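Local coordinates for protein cysteine desulfurase (Thermococcus onnurineus, PDB 5B87) that probably catalyses the pyridoxal phosphate-dependent transfer of sulfur from L-cysteine to a sulfur carrier, releasing L-alanine, at residues Lys29-Thr34 and Leu47-Val52; Ile368-Gly373 and Gly388-Ser393. One frame throughout, in Å; residues are numbered along the deposited sequence.

Contact 1: residues Lys29-Thr34 and Leu47-Val52; sequences KDIPLT and LTPKPV
The start of helix 50-62, where Pro49 is the N-cap residue, packs against the loop that follows helix 25-28, and Asp30 supplies the meeting point. Its carbonyl O accepts the backbone N-H of Lys50, the first residue of the helix, at 2.8 Å from Lys50 N; the bond is nearly straight (170°) and lies in the carbonyl plane. The same oxygen receives a CA-H...O contact from Pro49 CA at 3.5 Å. The Asp30 side chain crosses Pro51 at about a right angle, CG 3.9 Å from Pro51 CD, while its OD2 is hydrogen-bonded to the Tyr303 hydroxyl. On the buried side, Ile31 splits its branches: CG2, anti to the backbone N, meets Leu47 CB at 3.8 Å, while CG1, beside that N (chi1 -53°), lies over Pro49 CA. Leu47 CD1 reaches on to Leu33 CB at 4.2 Å. Leu61 of the second subunit packs on Pro32, Leu33 and Lys50, and Arg64 NE of that subunit is hydrogen-bonded to Thr48 OG1, placing the contact at the dimer interface. With its first N-H taken by a loop carbonyl and Ile31 crossing Leu47 at about a right angle, the helix start is held by one directional bond and close packing.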
loop_
_atom_site.group_PDB
_atom_site.type_symbol
_atom_site.label_atom_id
_atom_site.label_comp_id
_atom_site.label_asym_id
_atom_site.label_seq_id
_atom_site.Cartn_x
_atom_site.Cartn_y
_atom_site.Cartn_z
ATOM N N LYS B 29 -24.627 13.634 8.239
ATOM C CA LYS B 29 -24.423 13.713 9.667
ATOM C C LYS B 29 -23.150 13.025 10.134
ATOM O O LYS B 29 -22.691 13.312 11.179
ATOM C CB LYS B 29 -25.550 13.004 10.405
ATOM C CG LYS B 29 -26.830 13.756 10.513
ATOM C CD LYS B 29 -27.903 12.857 11.063
ATOM C CE LYS B 29 -29.255 13.539 11.069
ATOM N NZ LYS B 29 -29.868 13.621 12.411
ATOM N N ASP B 30 -22.623 12.100 9.356
ATOM C CA ASP B 30 -21.434 11.367 9.708
ATOM C C ASP B 30 -20.190 11.926 9.067
ATOM O O ASP B 30 -19.152 11.358 9.188
ATOM C CB ASP B 30 -21.578 9.934 9.226
ATOM C CG ASP B 30 -22.488 9.118 10.084
ATOM O OD1 ASP B 30 -22.507 9.329 11.283
ATOM O OD2 ASP B 30 -23.181 8.257 9.571
ATOM N N ILE B 31 -20.321 13.047 8.381
ATOM C CA ILE B 31 -19.209 13.619 7.600
ATOM C C ILE B 31 -19.117 15.113 7.855
ATOM O O ILE B 31 -19.666 15.873 7.089
ATOM C CB ILE B 31 -19.383 13.397 6.080
ATOM C CG1 ILE B 31 -19.620 11.898 5.796
ATOM C CG2 ILE B 31 -18.120 13.826 5.299
ATOM C CD1 ILE B 31 -19.846 11.590 4.367
ATOM N N PRO B 32 -18.362 15.542 8.887
ATOM C CA PRO B 32 -18.149 16.951 9.241
ATOM C C PRO B 32 -17.785 17.926 8.107
ATOM O O PRO B 32 -18.216 19.110 8.124
ATOM C CB PRO B 32 -16.978 16.883 10.243
ATOM C CG PRO B 32 -17.054 15.495 10.822
ATOM C CD PRO B 32 -17.522 14.641 9.710
ATOM N N LEU B 33 -17.017 17.494 7.124
ATOM C CA LEU B 33 -16.622 18.383 6.017
ATOM C C LEU B 33 -17.792 18.855 5.151
ATOM O O LEU B 33 -17.726 19.820 4.454
ATOM C CB LEU B 33 -15.553 17.734 5.150
ATOM C CG LEU B 33 -14.127 18.212 5.111
ATOM C CD1 LEU B 33 -13.797 19.563 5.666
ATOM C CD2 LEU B 33 -13.125 17.176 5.484
ATOM N N THR B 34 -18.873 18.132 5.229
ATOM C CA THR B 34 -20.070 18.417 4.527
ATOM C C THR B 34 -20.745 19.708 5.058
ATOM O O THR B 34 -21.573 20.277 4.425
ATOM C CB THR B 34 -20.901 17.128 4.537
ATOM O OG1 THR B 34 -21.000 16.621 3.224
ATOM C CG2 THR B 34 -22.212 17.268 5.143
ATOM N N LEU B 47 -15.155 11.600 0.558
ATOM C CA LEU B 47 -15.087 12.090 1.914
ATOM C C LEU B 47 -15.257 10.828 2.751
ATOM O O LEU B 47 -15.809 9.875 2.289
ATOM C CB LEU B 47 -16.145 13.116 2.186
ATOM C CG LEU B 47 -15.982 14.438 1.454
ATOM C CD1 LEU B 47 -16.947 15.458 1.944
ATOM C CD2 LEU B 47 -14.586 14.983 1.479
ATOM N N THR B 48 -14.756 10.827 3.966
ATOM C CA THR B 48 -14.741 9.668 4.815
ATOM C C THR B 48 -15.696 9.732 6.014
ATOM O O THR B 48 -15.593 10.585 6.830
ATOM C CB THR B 48 -13.352 9.442 5.322
ATOM O OG1 THR B 48 -12.442 9.342 4.206
ATOM C CG2 THR B 48 -13.337 8.073 6.096
ATOM N N PRO B 49 -16.652 8.813 6.132
ATOM C CA PRO B 49 -17.526 8.908 7.293
ATOM C C PRO B 49 -16.894 8.564 8.625
ATOM O O PRO B 49 -16.013 7.689 8.731
ATOM C CB PRO B 49 -18.637 7.945 6.994
ATOM C CG PRO B 49 -18.470 7.577 5.598
ATOM C CD PRO B 49 -17.031 7.712 5.271
ATOM N N LYS B 50 -17.370 9.244 9.642
ATOM C CA LYS B 50 -16.868 9.026 10.969
ATOM C C LYS B 50 -16.790 7.558 11.388
ATOM O O LYS B 50 -15.824 7.195 12.028
ATOM C CB LYS B 50 -17.688 9.819 11.998
ATOM C CG LYS B 50 -17.173 11.240 12.218
ATOM C CD LYS B 50 -17.574 11.767 13.609
ATOM C CE LYS B 50 -19.038 11.499 13.941
ATOM N NZ LYS B 50 -19.552 12.341 15.069
ATOM N N PRO B 51 -17.808 6.739 11.069
ATOM C CA PRO B 51 -17.687 5.333 11.522
ATOM C C PRO B 51 -16.545 4.511 10.857
ATOM O O PRO B 51 -16.093 3.526 11.438
ATOM C CB PRO B 51 -19.057 4.725 11.172
ATOM C CG PRO B 51 -20.003 5.881 11.227
ATOM C CD PRO B 51 -19.215 7.127 10.852
ATOM N N VAL B 52 -16.078 4.926 9.676
ATOM C CA VAL B 52 -14.907 4.303 9.044
ATOM C C VAL B 52 -13.670 4.692 9.804
ATOM O O VAL B 52 -12.819 3.845 10.041
ATOM C CB VAL B 52 -14.735 4.718 7.552
ATOM C CG1 VAL B 52 -13.377 4.298 6.992
ATOM C CG2 VAL B 52 -15.851 4.145 6.714
#

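Contact 2: residues Ile368-Gly373 and Gly388-Ser393; sequences IMVRSG and GTVRAS. With ALA (alanine), chain F.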
loop_
_atom_site.group_PDB
_atom_site.type_symbol
_atom_site.label_atom_id
_atom_site.label_comp_id
_atom_site.label_asym_id
_atom_site.label_seq_id
_atom_site.Cartn_x
_atom_site.Cartn_y
_atom_site.Cartn_z
ATOM N N ILE B 368 -16.830 25.505 -3.210
ATOM C CA ILE B 368 -17.263 24.366 -4.002
ATOM C C ILE B 368 -15.965 23.736 -4.557
ATOM O O ILE B 368 -15.253 24.398 -5.310
ATOM C CB ILE B 368 -18.191 24.794 -5.139
ATOM C CG1 ILE B 368 -19.564 25.191 -4.605
ATOM C CG2 ILE B 368 -18.350 23.701 -6.195
ATOM C CD1 ILE B 368 -20.322 26.155 -5.483
ATOM N N MET B 369 -15.705 22.470 -4.172
ATOM C CA MET B 369 -14.534 21.724 -4.573
ATOM C C MET B 369 -14.784 20.926 -5.830
ATOM O O MET B 369 -15.615 20.001 -5.885
ATOM C CB MET B 369 -14.066 20.733 -3.462
ATOM C CG MET B 369 -13.978 21.267 -2.030
ATOM S SD MET B 369 -12.839 22.595 -1.683
ATOM C CE MET B 369 -13.822 24.057 -1.935
ATOM N N VAL B 370 -14.004 21.232 -6.846
ATOM C CA VAL B 370 -14.207 20.642 -8.129
ATOM C C VAL B 370 -12.811 20.345 -8.679
ATOM O O VAL B 370 -11.862 20.892 -8.213
ATOM C CB VAL B 370 -15.061 21.668 -8.899
ATOM C CG1 VAL B 370 -14.307 22.326 -10.038
ATOM C CG2 VAL B 370 -16.360 21.078 -9.343
ATOM N N ARG B 371 -12.661 19.427 -9.610
ATOM C CA ARG B 371 -11.345 19.208 -10.219
ATOM C C ARG B 371 -11.261 19.771 -11.639
ATOM O O ARG B 371 -12.247 19.802 -12.373
ATOM C CB ARG B 371 -10.946 17.736 -10.226
ATOM C CG ARG B 371 -9.430 17.543 -10.146
ATOM C CD ARG B 371 -9.003 16.339 -9.323
ATOM N NE ARG B 371 -7.678 16.571 -8.722
ATOM C CZ ARG B 371 -7.390 16.694 -7.419
ATOM N NH1 ARG B 371 -8.306 16.564 -6.471
ATOM N NH2 ARG B 371 -6.132 16.929 -7.056
ATOM N N SER B 372 -10.060 20.172 -12.024
ATOM C CA SER B 372 -9.815 20.670 -13.367
ATOM C C SER B 372 -8.559 20.077 -13.960
ATOM O O SER B 372 -7.598 19.782 -13.247
ATOM C CB SER B 372 -9.720 22.173 -13.333
ATOM O OG SER B 372 -8.634 22.562 -12.527
ATOM N N GLY B 373 -8.611 19.798 -15.255
ATOM C CA GLY B 373 -7.444 19.389 -15.986
ATOM C C GLY B 373 -7.658 18.172 -16.827
ATOM O O GLY B 373 -8.773 17.909 -17.299
ATOM N N GLY B 388 -8.470 20.390 -21.234
ATOM C CA GLY B 388 -8.980 19.792 -20.030
ATOM C C GLY B 388 -10.460 20.043 -19.946
ATOM O O GLY B 388 -11.087 20.583 -20.884
ATOM N N THR B 389 -11.007 19.779 -18.782
ATOM C CA THR B 389 -12.379 20.074 -18.483
ATOM C C THR B 389 -12.413 20.348 -17.024
ATOM O O THR B 389 -11.458 20.115 -16.357
ATOM C CB THR B 389 -13.300 18.887 -18.719
ATOM O OG1 THR B 389 -12.961 17.841 -17.840
ATOM C CG2 THR B 389 -13.161 18.403 -20.084
ATOM N N VAL B 390 -13.530 20.825 -16.528
ATOM C CA VAL B 390 -13.693 21.000 -15.121
ATOM C C VAL B 390 -14.673 19.870 -14.789
ATOM O O VAL B 390 -15.539 19.539 -15.563
ATOM C CB VAL B 390 -14.072 22.424 -14.676
ATOM C CG1 VAL B 390 -14.408 23.348 -15.815
ATOM C CG2 VAL B 390 -15.100 22.439 -13.576
ATOM N N ARG B 391 -14.487 19.260 -13.644
ATOM C CA ARG B 391 -15.271 18.122 -13.278
ATOM C C ARG B 391 -15.878 18.132 -11.907
ATOM O O ARG B 391 -15.219 18.284 -10.929
ATOM C CB ARG B 391 -14.375 16.910 -13.450
ATOM C CG ARG B 391 -15.002 15.563 -13.311
ATOM C CD ARG B 391 -13.929 14.514 -13.198
ATOM N NE ARG B 391 -13.254 14.574 -11.927
ATOM C CZ ARG B 391 -12.234 13.817 -11.585
ATOM N NH1 ARG B 391 -11.759 12.943 -12.421
ATOM N NH2 ARG B 391 -11.695 13.942 -10.411
ATOM N N ALA B 392 -17.172 17.914 -11.877
ATOM C CA ALA B 392 -17.910 17.823 -10.659
ATOM C C ALA B 392 -18.300 16.388 -10.564
ATOM O O ALA B 392 -18.783 15.841 -11.494
ATOM C CB ALA B 392 -19.134 18.690 -10.697
ATOM N N SER B 393 -18.077 15.788 -9.415
ATOM C CA SER B 393 -18.411 14.410 -9.192
ATOM C C SER B 393 -19.103 14.280 -7.868
ATOM O O SER B 393 -18.812 14.979 -6.955
ATOM C CB SER B 393 -17.208 13.494 -9.313
ATOM O OG SER B 393 -16.133 13.943 -8.601
HETATM N N ALA F . -8.737 8.522 -10.801
HETATM C CA ALA F . -8.786 9.765 -9.961
HETATM C C ALA F . -9.196 11.074 -10.675
HETATM O O ALA F . -9.322 12.108 -10.081
HETATM C CB ALA F . -7.513 10.033 -9.113
HETATM O OXT ALA F . -9.392 11.062 -11.741
#
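The carboxylate pocket of the active site is built on two antiparallel neighbours in the small four-stranded sheet, 368-373 and 389-393; Arg391 supplies the guanidinium that receives the carboxylate. The grip is two-pronged: Arg391 NH2 gives a hydrogen bond to alanine O at 3.0 Å and Arg391 NH1 one to alanine OXT at 3.1 Å, the latter almost straight (175°). Alanine C lies in the guanidinium plane, at its edge. With CG anti to the backbone N (chi1 -172°), the chain extends off the sheet, and a bend at chi3 turns NH1 and NH2 to the carboxylate. NH1 also bonds Asn185 O, whereas NE is buried without a partner. Arg371 runs alongside, CD 3.8 Å from Arg391 NH2, the guanidinium planes 55° apart; Asp41 forms salt bridges with both arginines. Alanine is the reaction product, consistent with substrate carboxylate recognition in fold-type I enzymes. Arg371 and Arg391 form a hydrogen-bonded pair, Arg371 N 3.1 Å from Arg391 O; a second, Gly373 with Thr389, follows, Gly373 N 3.1 Å from Thr389 O. Beside the face carrying Ser372 and Val390, helix 356-365 packs on Val370, whose CG1 touches Val390 CG2 at 3.6 Å and whose CG2 lies 3.9 Å from Ala392 CB.

Overall arrangement
From the N terminus, the chain leaves helix 25-28, passes through 29-34 and strand 38-39, and returns at 47-52, so contact 1 closes a short loop before helix 50-62 begins. The chain then builds the seven-stranded sheet of the large domain and later reaches strand 368-373; contact 2 closes the connection through helix 378-384 to strand 389-393. The two contacts follow in series, neither nested nor crossed, with centres about 22 Å apart and nearest atoms about 7 Å apart. Strand 38-39, inside the loop of contact 1, is the edge strand beside 368-373, bringing the N-terminal part of the chain into the four-stranded sheet. Both contacts touch the second subunit.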